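Local atomic coordinates of amino Transferase (Eubacterium rectale, PDB entry 3ELE), a protein that is probably a pyridoxal-5'-phosphate-dependent aminotransferase of class I and II, moving amino groups between amino acids and keto acids. Residues 240-246 with 257-263; 99-103 with 273-277; 131-135 with 182-186. One frame throughout, in Å; residues are numbered along the deposited sequence.

Interaction 1 of 3, residues 240-246 with 257-263. With PLP (pyridoxal-5'-phosphate), chain E.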
loop_
_atom_site.group_PDB
_atom_site.type_symbol
_atom_site.label_atom_id
_atom_site.label_comp_id
_atom_site.label_asym_id
_atom_site.label_seq_id
_atom_site.Cartn_x
_atom_site.Cartn_y
_atom_site.Cartn_z
ATOM N N THR A 240 -18.445 -14.520 2.228
ATOM C CA THR A 240 -18.265 -13.447 1.264
ATOM C C THR A 240 -17.347 -12.419 1.884
ATOM O O THR A 240 -17.558 -12.027 3.038
ATOM C CB THR A 240 -19.601 -12.783 0.954
ATOM O OG1 THR A 240 -20.501 -13.754 0.430
ATOM C CG2 THR A 240 -19.470 -11.561 -0.047
ATOM N N LEU A 241 -16.327 -12.024 1.121
ATOM C CA LEU A 241 -15.412 -10.936 1.446
ATOM C C LEU A 241 -15.755 -9.840 0.461
ATOM O O LEU A 241 -15.871 -10.126 -0.730
ATOM C CB LEU A 241 -13.954 -11.367 1.270
ATOM C CG LEU A 241 -13.437 -12.365 2.308
ATOM C CD1 LEU A 241 -12.150 -13.056 1.841
ATOM C CD2 LEU A 241 -13.247 -11.644 3.655
ATOM N N VAL A 242 -15.970 -8.611 0.947
ATOM C CA VAL A 242 -16.297 -7.465 0.086
ATOM C C VAL A 242 -15.096 -6.535 0.038
ATOM O O VAL A 242 -14.538 -6.209 1.077
ATOM C CB VAL A 242 -17.568 -6.710 0.540
ATOM C CG1 VAL A 242 -17.838 -5.499 -0.381
ATOM C CG2 VAL A 242 -18.785 -7.676 0.565
ATOM N N CYS A 243 -14.694 -6.170 -1.184
ATOM C CA CYS A 243 -13.592 -5.257 -1.473
ATOM C C CYS A 243 -14.238 -4.028 -2.075
ATOM O O CYS A 243 -14.954 -4.126 -3.087
ATOM C CB CYS A 243 -12.605 -5.872 -2.472
ATOM S SG CYS A 243 -11.790 -7.337 -1.818
ATOM N N TYR A 244 -13.998 -2.889 -1.442
ATOM C CA TYR A 244 -14.554 -1.642 -1.866
ATOM C C TYR A 244 -13.478 -0.552 -1.839
ATOM O O TYR A 244 -12.436 -0.710 -1.207
ATOM C CB TYR A 244 -15.729 -1.306 -0.935
ATOM C CG TYR A 244 -16.457 -0.051 -1.343
ATOM C CD1 TYR A 244 -17.373 -0.061 -2.412
ATOM C CD2 TYR A 244 -16.170 1.177 -0.726
ATOM C CE1 TYR A 244 -18.015 1.102 -2.818
ATOM C CE2 TYR A 244 -16.810 2.352 -1.126
ATOM C CZ TYR A 244 -17.734 2.312 -2.163
ATOM O OH TYR A 244 -18.352 3.485 -2.540
ATOM N N SER A 245 -13.707 0.504 -2.605
ATOM C CA SER A 245 -12.888 1.697 -2.553
ATOM C C SER A 245 -13.726 2.902 -2.961
ATOM O O SER A 245 -14.778 2.751 -3.582
ATOM C CB SER A 245 -11.644 1.576 -3.425
ATOM O OG SER A 245 -11.920 1.805 -4.793
ATOM N N TYR A 246 -13.230 4.086 -2.609
ATOM C CA TYR A 246 -13.874 5.365 -2.934
ATOM C C TYR A 246 -13.325 5.992 -4.226
ATOM O O TYR A 246 -13.563 7.169 -4.488
ATOM C CB TYR A 246 -13.774 6.316 -1.725
ATOM C CG TYR A 246 -14.505 5.762 -0.523
ATOM C CD1 TYR A 246 -13.862 4.892 0.365
ATOM C CD2 TYR A 246 -15.854 6.058 -0.293
ATOM C CE1 TYR A 246 -14.528 4.348 1.461
ATOM C CE2 TYR A 246 -16.541 5.512 0.833
ATOM C CZ TYR A 246 -15.865 4.656 1.691
ATOM O OH TYR A 246 -16.479 4.097 2.794
ATOM N N ILE A 257 -7.975 4.798 -0.842
ATOM C CA ILE A 257 -8.783 4.536 0.358
ATOM C C ILE A 257 -9.939 3.585 0.045
ATOM O O ILE A 257 -10.758 3.830 -0.840
ATOM C CB ILE A 257 -9.241 5.873 1.022
ATOM C CG1 ILE A 257 -10.032 5.624 2.322
ATOM C CG2 ILE A 257 -10.011 6.769 0.013
ATOM C CD1 ILE A 257 -9.293 4.887 3.403
ATOM N N GLY A 258 -9.971 2.472 0.761
ATOM C CA GLY A 258 -11.034 1.519 0.605
ATOM C C GLY A 258 -11.101 0.607 1.799
ATOM O O GLY A 258 -10.630 0.961 2.880
ATOM N N TYR A 259 -11.663 -0.574 1.600
ATOM C CA TYR A 259 -11.756 -1.529 2.691
ATOM C C TYR A 259 -11.992 -2.944 2.232
ATOM O O TYR A 259 -12.287 -3.189 1.052
ATOM C CB TYR A 259 -12.861 -1.133 3.699
ATOM C CG TYR A 259 -14.293 -1.061 3.165
ATOM C CD1 TYR A 259 -15.044 -2.230 2.917
ATOM C CD2 TYR A 259 -14.925 0.173 2.959
ATOM C CE1 TYR A 259 -16.361 -2.174 2.448
ATOM C CE2 TYR A 259 -16.263 0.236 2.505
ATOM C CZ TYR A 259 -16.966 -0.946 2.256
ATOM O OH TYR A 259 -18.264 -0.909 1.799
ATOM N N VAL A 260 -11.799 -3.849 3.193
ATOM C CA VAL A 260 -12.150 -5.253 3.111
ATOM C C VAL A 260 -13.184 -5.435 4.242
ATOM O O VAL A 260 -12.927 -5.078 5.405
ATOM C CB VAL A 260 -10.973 -6.214 3.318
ATOM C CG1 VAL A 260 -11.485 -7.668 3.375
ATOM C CG2 VAL A 260 -9.941 -6.058 2.177
ATOM N N LEU A 261 -14.340 -5.984 3.888
ATOM C CA LEU A 261 -15.418 -6.226 4.834
ATOM C C LEU A 261 -15.432 -7.722 5.107
ATOM O O LEU A 261 -15.557 -8.514 4.159
ATOM C CB LEU A 261 -16.730 -5.763 4.218
ATOM C CG LEU A 261 -18.058 -5.993 4.919
ATOM C CD1 LEU A 261 -18.074 -5.416 6.303
ATOM C CD2 LEU A 261 -19.155 -5.406 4.033
ATOM N N VAL A 262 -15.269 -8.096 6.381
ATOM C CA VAL A 262 -15.262 -9.516 6.835
ATOM C C VAL A 262 -16.505 -9.773 7.742
ATOM O O VAL A 262 -16.441 -9.512 8.949
ATOM C CB VAL A 262 -13.951 -9.875 7.587
ATOM C CG1 VAL A 262 -13.923 -11.363 7.965
ATOM C CG2 VAL A 262 -12.721 -9.559 6.737
ATOM N N PRO A 263 -17.624 -10.301 7.182
ATOM C CA PRO A 263 -18.834 -10.577 8.002
ATOM C C PRO A 263 -18.619 -11.573 9.140
ATOM O O PRO A 263 -17.712 -12.393 9.072
ATOM C CB PRO A 263 -19.833 -11.166 6.980
ATOM C CG PRO A 263 -19.322 -10.741 5.658
ATOM C CD PRO A 263 -17.850 -10.681 5.778
HETATM N N1 PLP E . -11.643 -3.439 -9.694
HETATM C C2 PLP E . -12.115 -3.056 -10.952
HETATM C C2A PLP E . -13.091 -3.936 -11.664
HETATM C C3 PLP E . -11.699 -1.838 -11.527
HETATM O O3 PLP E . -12.172 -1.445 -12.756
HETATM C C4 PLP E . -10.768 -1.013 -10.854
HETATM C C4A PLP E . -10.047 0.014 -11.709
HETATM O O4A PLP E . -9.030 -0.305 -12.327
HETATM C C5 PLP E . -10.302 -1.427 -9.568
HETATM C C6 PLP E . -10.745 -2.646 -9.000
HETATM C C5A PLP E . -9.281 -0.640 -8.773
HETATM O O4P PLP E . -9.846 0.282 -7.893
HETATM P P PLP E . -8.847 1.066 -6.900
HETATM O O1P PLP E . -9.534 1.321 -5.589
HETATM O O2P PLP E . -8.533 2.412 -7.486
HETATM O O3P PLP E . -7.579 0.312 -6.666
#

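Interaction 2 of 3, residues 99-103 with 273-277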
loop_
_atom_site.group_PDB
_atom_site.type_symbol
_atom_site.label_atom_id
_atom_site.label_comp_id
_atom_site.label_asym_id
_atom_site.label_seq_id
_atom_site.Cartn_x
_atom_site.Cartn_y
_atom_site.Cartn_z
ATOM N N ALA A 99 -17.938 -2.006 13.700
ATOM C CA ALA A 99 -16.601 -1.499 13.306
ATOM C C ALA A 99 -15.583 -2.636 13.035
ATOM O O ALA A 99 -14.818 -2.596 12.054
ATOM C CB ALA A 99 -16.054 -0.566 14.387
ATOM N N ASP A 100 -15.622 -3.674 13.867
ATOM C CA ASP A 100 -14.679 -4.799 13.764
ATOM C C ASP A 100 -14.867 -5.745 12.567
ATOM O O ASP A 100 -14.094 -6.682 12.421
ATOM C CB ASP A 100 -14.643 -5.597 15.082
ATOM C CG ASP A 100 -14.117 -4.779 16.247
ATOM O OD1 ASP A 100 -13.335 -3.831 16.025
ATOM O OD2 ASP A 100 -14.476 -5.091 17.398
ATOM N N ASN A 101 -15.903 -5.531 11.753
ATOM C CA ASN A 101 -16.088 -6.267 10.511
ATOM C C ASN A 101 -15.286 -5.601 9.361
ATOM O O ASN A 101 -15.194 -6.189 8.284
ATOM C CB ASN A 101 -17.592 -6.347 10.135
ATOM C CG ASN A 101 -18.382 -7.306 11.016
ATOM O OD1 ASN A 101 -19.278 -6.897 11.739
ATOM N ND2 ASN A 101 -18.051 -8.576 10.954
ATOM N N LEU A 102 -14.708 -4.408 9.590
ATOM C CA LEU A 102 -13.996 -3.636 8.550
ATOM C C LEU A 102 -12.493 -3.605 8.753
ATOM O O LEU A 102 -12.023 -3.661 9.897
ATOM C CB LEU A 102 -14.513 -2.190 8.495
ATOM C CG LEU A 102 -15.845 -1.858 7.808
ATOM C CD1 LEU A 102 -15.758 -2.243 6.326
ATOM C CD2 LEU A 102 -17.038 -2.508 8.471
ATOM N N TYR A 103 -11.756 -3.553 7.637
ATOM C CA TYR A 103 -10.291 -3.362 7.635
ATOM C C TYR A 103 -10.029 -2.298 6.575
ATOM O O TYR A 103 -10.298 -2.548 5.406
ATOM C CB TYR A 103 -9.566 -4.677 7.325
ATOM C CG TYR A 103 -8.058 -4.589 7.344
ATOM C CD1 TYR A 103 -7.357 -4.147 6.233
ATOM C CD2 TYR A 103 -7.327 -4.961 8.456
ATOM C CE1 TYR A 103 -5.975 -4.053 6.226
ATOM C CE2 TYR A 103 -5.946 -4.865 8.463
ATOM C CZ TYR A 103 -5.271 -4.419 7.340
ATOM O OH TYR A 103 -3.893 -4.318 7.308
ATOM N N TYR A 273 -10.345 -12.777 9.771
ATOM C CA TYR A 273 -9.983 -11.382 10.019
ATOM C C TYR A 273 -8.515 -11.285 10.428
ATOM O O TYR A 273 -7.846 -10.360 10.014
ATOM C CB TYR A 273 -10.885 -10.757 11.065
ATOM C CG TYR A 273 -10.780 -9.267 11.175
ATOM C CD1 TYR A 273 -11.577 -8.440 10.398
ATOM C CD2 TYR A 273 -9.904 -8.673 12.090
ATOM C CE1 TYR A 273 -11.506 -7.044 10.510
ATOM C CE2 TYR A 273 -9.828 -7.273 12.224
ATOM C CZ TYR A 273 -10.632 -6.467 11.427
ATOM O OH TYR A 273 -10.563 -5.095 11.558
ATOM N N ALA A 274 -8.021 -12.256 11.201
ATOM C CA ALA A 274 -6.605 -12.319 11.577
ATOM C C ALA A 274 -5.749 -12.451 10.316
ATOM O O ALA A 274 -4.798 -11.686 10.163
ATOM C CB ALA A 274 -6.333 -13.480 12.567
ATOM N N ALA A 275 -6.130 -13.345 9.387
ATOM C CA ALA A 275 -5.377 -13.552 8.119
ATOM C C ALA A 275 -5.401 -12.302 7.210
ATOM O O ALA A 275 -4.436 -12.012 6.515
ATOM C CB ALA A 275 -5.889 -14.765 7.377
ATOM N N VAL A 276 -6.521 -11.588 7.221
ATOM C CA VAL A 276 -6.656 -10.305 6.519
ATOM C C VAL A 276 -5.635 -9.311 7.092
ATOM O O VAL A 276 -4.808 -8.824 6.339
ATOM C CB VAL A 276 -8.111 -9.806 6.541
ATOM C CG1 VAL A 276 -8.235 -8.318 6.058
ATOM C CG2 VAL A 276 -8.973 -10.757 5.676
ATOM N N CYS A 277 -5.647 -9.071 8.410
ATOM C CA CYS A 277 -4.613 -8.234 9.082
ATOM C C CYS A 277 -3.168 -8.675 8.783
ATOM O O CYS A 277 -2.317 -7.840 8.455
ATOM C CB CYS A 277 -4.815 -8.199 10.598
ATOM S SG CYS A 277 -6.380 -7.446 11.095
HETATM O O HOH W 1 -10.889 -4.840 14.736
HETATM O O HOH W 2 -2.531 -5.414 9.204
#

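Interaction 3 of 3, residues 131-135 with 182-186. With PLP (pyridoxal-5'-phosphate), chain E.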
loop_
_atom_site.group_PDB
_atom_site.type_symbol
_atom_site.label_atom_id
_atom_site.label_comp_id
_atom_site.label_asym_id
_atom_site.label_seq_id
_atom_site.Cartn_x
_atom_site.Cartn_y
_atom_site.Cartn_z
ATOM N N ALA A 131 -15.595 -14.237 -17.075
ATOM C CA ALA A 131 -15.319 -13.384 -18.234
ATOM C C ALA A 131 -16.603 -12.640 -18.686
ATOM O O ALA A 131 -17.689 -13.157 -18.487
ATOM C CB ALA A 131 -14.740 -14.185 -19.394
ATOM N N PRO A 132 -16.484 -11.398 -19.216
ATOM C CA PRO A 132 -15.245 -10.646 -19.378
ATOM C C PRO A 132 -14.806 -10.088 -18.032
ATOM O O PRO A 132 -15.664 -9.724 -17.215
ATOM C CB PRO A 132 -15.633 -9.540 -20.338
ATOM C CG PRO A 132 -17.071 -9.279 -20.020
ATOM C CD PRO A 132 -17.647 -10.616 -19.684
ATOM N N TYR A 133 -13.493 -10.010 -17.809
ATOM C CA TYR A 133 -12.970 -9.602 -16.497
ATOM C C TYR A 133 -11.780 -8.638 -16.535
ATOM O O TYR A 133 -11.094 -8.513 -17.546
ATOM C CB TYR A 133 -12.619 -10.866 -15.690
ATOM C CG TYR A 133 -11.384 -11.585 -16.184
ATOM C CD1 TYR A 133 -11.433 -12.435 -17.286
ATOM C CD2 TYR A 133 -10.148 -11.390 -15.554
ATOM C CE1 TYR A 133 -10.276 -13.052 -17.771
ATOM C CE2 TYR A 133 -8.994 -11.993 -16.015
ATOM C CZ TYR A 133 -9.055 -12.837 -17.113
ATOM O OH TYR A 133 -7.888 -13.424 -17.515
ATOM N N PHE A 134 -11.576 -7.967 -15.400
ATOM C CA PHE A 134 -10.466 -7.045 -15.143
ATOM C C PHE A 134 -9.144 -7.854 -15.138
ATOM O O PHE A 134 -8.897 -8.606 -14.183
ATOM C CB PHE A 134 -10.728 -6.375 -13.792
ATOM C CG PHE A 134 -9.741 -5.315 -13.396
ATOM C CD1 PHE A 134 -9.414 -4.272 -14.264
ATOM C CD2 PHE A 134 -9.243 -5.281 -12.088
ATOM C CE1 PHE A 134 -8.526 -3.262 -13.854
ATOM C CE2 PHE A 134 -8.365 -4.271 -11.673
ATOM C CZ PHE A 134 -7.999 -3.268 -12.562
ATOM N N PRO A 135 -8.288 -7.698 -16.182
ATOM C CA PRO A 135 -7.088 -8.552 -16.293
ATOM C C PRO A 135 -6.095 -8.525 -15.138
ATOM O O PRO A 135 -5.391 -9.514 -14.932
ATOM C CB PRO A 135 -6.412 -8.064 -17.590
ATOM C CG PRO A 135 -7.489 -7.341 -18.333
ATOM C CD PRO A 135 -8.344 -6.727 -17.302
ATOM N N ASN A 182 -19.897 -4.253 -13.406
ATOM C CA ASN A 182 -18.724 -4.869 -14.050
ATOM C C ASN A 182 -17.838 -4.039 -14.987
ATOM O O ASN A 182 -18.322 -3.306 -15.851
ATOM C CB ASN A 182 -19.232 -6.076 -14.862
ATOM C CG ASN A 182 -18.104 -7.024 -15.365
ATOM O OD1 ASN A 182 -17.780 -7.038 -16.552
ATOM N ND2 ASN A 182 -17.560 -7.828 -14.476
ATOM N N ASN A 183 -16.526 -4.201 -14.799
ATOM C CA ASN A 183 -15.502 -3.721 -15.736
ATOM C C ASN A 183 -15.031 -5.057 -16.370
ATOM O O ASN A 183 -14.458 -5.895 -15.650
ATOM C CB ASN A 183 -14.348 -3.029 -15.013
ATOM C CG ASN A 183 -13.194 -2.665 -15.943
ATOM O OD1 ASN A 183 -13.366 -2.607 -17.164
ATOM N ND2 ASN A 183 -12.021 -2.389 -15.366
ATOM N N PRO A 184 -15.140 -5.206 -17.703
ATOM C CA PRO A 184 -15.499 -4.257 -18.774
ATOM C C PRO A 184 -16.925 -4.180 -19.355
ATOM O O PRO A 184 -17.190 -3.252 -20.141
ATOM C CB PRO A 184 -14.573 -4.732 -19.879
ATOM C CG PRO A 184 -14.691 -6.141 -19.806
ATOM C CD PRO A 184 -14.851 -6.506 -18.321
ATOM N N SER A 185 -17.810 -5.107 -18.993
ATOM C CA SER A 185 -19.119 -5.193 -19.643
ATOM C C SER A 185 -20.179 -4.193 -19.234
ATOM O O SER A 185 -21.125 -3.970 -19.987
ATOM C CB SER A 185 -19.717 -6.585 -19.467
ATOM O OG SER A 185 -20.159 -6.770 -18.138
ATOM N N GLY A 186 -20.051 -3.635 -18.033
ATOM C CA GLY A 186 -21.085 -2.786 -17.454
ATOM C C GLY A 186 -22.333 -3.553 -16.996
ATOM O O GLY A 186 -23.355 -2.943 -16.685
HETATM N N1 PLP E . -11.643 -3.439 -9.694
HETATM C C2 PLP E . -12.115 -3.056 -10.952
HETATM C C2A PLP E . -13.091 -3.936 -11.664
HETATM C C3 PLP E . -11.699 -1.838 -11.527
HETATM O O3 PLP E . -12.172 -1.445 -12.756
HETATM C C4 PLP E . -10.768 -1.013 -10.854
HETATM C C4A PLP E . -10.047 0.014 -11.709
HETATM O O4A PLP E . -9.030 -0.305 -12.327
HETATM C C5 PLP E . -10.302 -1.427 -9.568
HETATM C C6 PLP E . -10.745 -2.646 -9.000
HETATM C C5A PLP E . -9.281 -0.640 -8.773
HETATM O O4P PLP E . -9.846 0.282 -7.893
HETATM P P PLP E . -8.847 1.066 -6.900
HETATM O O1P PLP E . -9.534 1.321 -5.589
HETATM O O2P PLP E . -8.533 2.412 -7.486
HETATM O O3P PLP E . -7.579 0.312 -6.666
HETATM O O HOH W 3 -15.577 -10.321 -13.876
HETATM O O HOH W 4 -14.013 -7.816 -13.735
#

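Interaction 1 of 3, residues 240-246 with 257-263
Val242 pairs with Leu261 and Tyr244 with Tyr259 as hydrogen-bonded antiparallel pairs, a worked example of how the seven-stranded mixed sheet of the class I and II aminotransferases takes in strand 258-261, which runs against both of its neighbours. Each pair closes a two-way ring of backbone bonds, such as Val242 N to Leu261 O at 3.2 Å. Packing is tightest toward the Ser245 end, where the CA atoms of Ser245 and Gly258 stand 3.7 Å apart; glycine permits this, since a side chain there would run into Tyr244 O. On the face that carries Val242, Tyr244, Tyr259 and Leu261, the tyrosines pack obliquely. Tyr259 CG lies between its backbone N and carbonyl carbon (chi1 61°), which brings one ring face against Tyr244 CB, a CH-pi contact 3.7 Å from the Tyr259 centroid; the ring planes meet at 31°. Beyond them, Tyr244 OH bonds to Glu222 and Ser249. At the other end, also buried, the backbones splay: the CA atoms of Thr240 and Pro263 are 7.3 Å apart, though Pro263 CD still rests 3.1 Å from Thr240 O. Leu241 CD2 meets Val262 CG2 at 3.8 Å. Cys243, on the opposite face, touches Ser111 and Cys115 of helix 108-119. Where the strand leaves the tight end, Ser245 OG donates to phosphate oxygen O1P of the cofactor PLP, 2.6 Å away.

Interaction 2 of 3, residues 99-103 with 273-277
Tyr273 reaches from its helix to a backbone carbonyl rather than to another side chain: its OH donates to Leu102 O over only 2.6 Å. The setting is a helix-on-sheet contact in the aminotransferase fold, with helix 269-282 lying beside strand 102-105, the outermost strand of the large sheet within this chain. The donor stands 31° out of the carbonyl plane. With CG anti to the backbone N (chi1 -168°), the Tyr273 ring extends from the helix toward the short 3-10 segment 99-101, so that CE1 comes within 3.2 Å of Asp100 O. Water 1 donates both to Tyr273 OH and to Asp100 OD1, giving the hydroxyl a second polar neighbour; Asp100 OD1 is also held by a salt bridge to Arg82, while Lys269 makes a cation-pi contact with the Tyr273 ring. A phenylalanine in place of Tyr273 would probably leave Leu102 O without this donor and water 1 with no hydroxyl to meet. About one turn further along the helix, Val276 and Cys277 meet Tyr103 of the strand. One face of the Tyr103 ring receives Val276 CG1, 3.9 Å from Tyr103 CG, the two side chains lying alongside and running in opposing directions. Cys277 makes an oblique sulfur-aromatic contact, its SG 3.7 Å from Tyr103 CE2, while its other neighbours include Gly12 of the second subunit. At the far end of the ring, water 2 donates to Cys277 O and lies 2.6 Å from Tyr103 OH.

Interaction 3 of 3, residues 131-135 with 182-186
Pro132 and Pro184 each follow a cis peptide bond, and the two loops come closest at Phe134 and Asn183, whose CA atoms are 6.1 Å apart. The proline rings cross with Pro132 CB 3.6 Å from Pro184 CG, and Pro132 CG continues onto Ser185 CB; Phe337 touches both prolines from strand 335-339. Loop 182-186, with its Asn-Asn-Pro-Ser-Gly sequence, holds its own shape through an Asx motif: Asn182 OD1 accepts from Ser185 N at 3.1 Å and from Ser185 OG at 2.9 Å, the hydroxyl approaching from above the carbonyl plane. Between the loops the polar link is by water: water 4 takes the N-H of Phe134 and donates to Asn183 O. Farther in, the contact becomes the wall of the cofactor pocket. Phe134, its CG anti to the backbone N (chi1 -176°), presents one face to the pyridine ring of PLP, with PLP C3 4.0 Å above the Phe134 ring plane and over its centre. Asn183 sets its amide obliquely to that ring, ND2 lying 3.4 Å from Phe134 CD1, while Arg372 holds its OD1. The same ND2 donates to PLP O3 at 2.8 Å. Together the phenyl face and the amide N-H would help set the tilt of the cofactor ring, and the bond to O3 is likely to steady negative charge on that oxygen.

How the interactions relate
Interactions 1 and 2 are continuous: strands 258-261 and 102-105 are sheet neighbours, joined by probable hydrogen bonds from Val262 N to Asn101 O (2.7 Å) and from Tyr103 N to Val260 O (2.9 Å). Their centres are about 10 Å apart. Interaction 3 lies about 19 Å from interaction 1, centre to centre, and the two do not touch, yet both grip the same PLP, one at the phosphate and the other at the pyridine ring; Tyr72 of the second subunit adds a further bond. Interaction 2, about 27 Å from interaction 3 between centres, belongs instead to the sheet's outer flank. The principle illustrated is that contacts apart from one another, as interactions 1 and 3 are, can serve one cofactor.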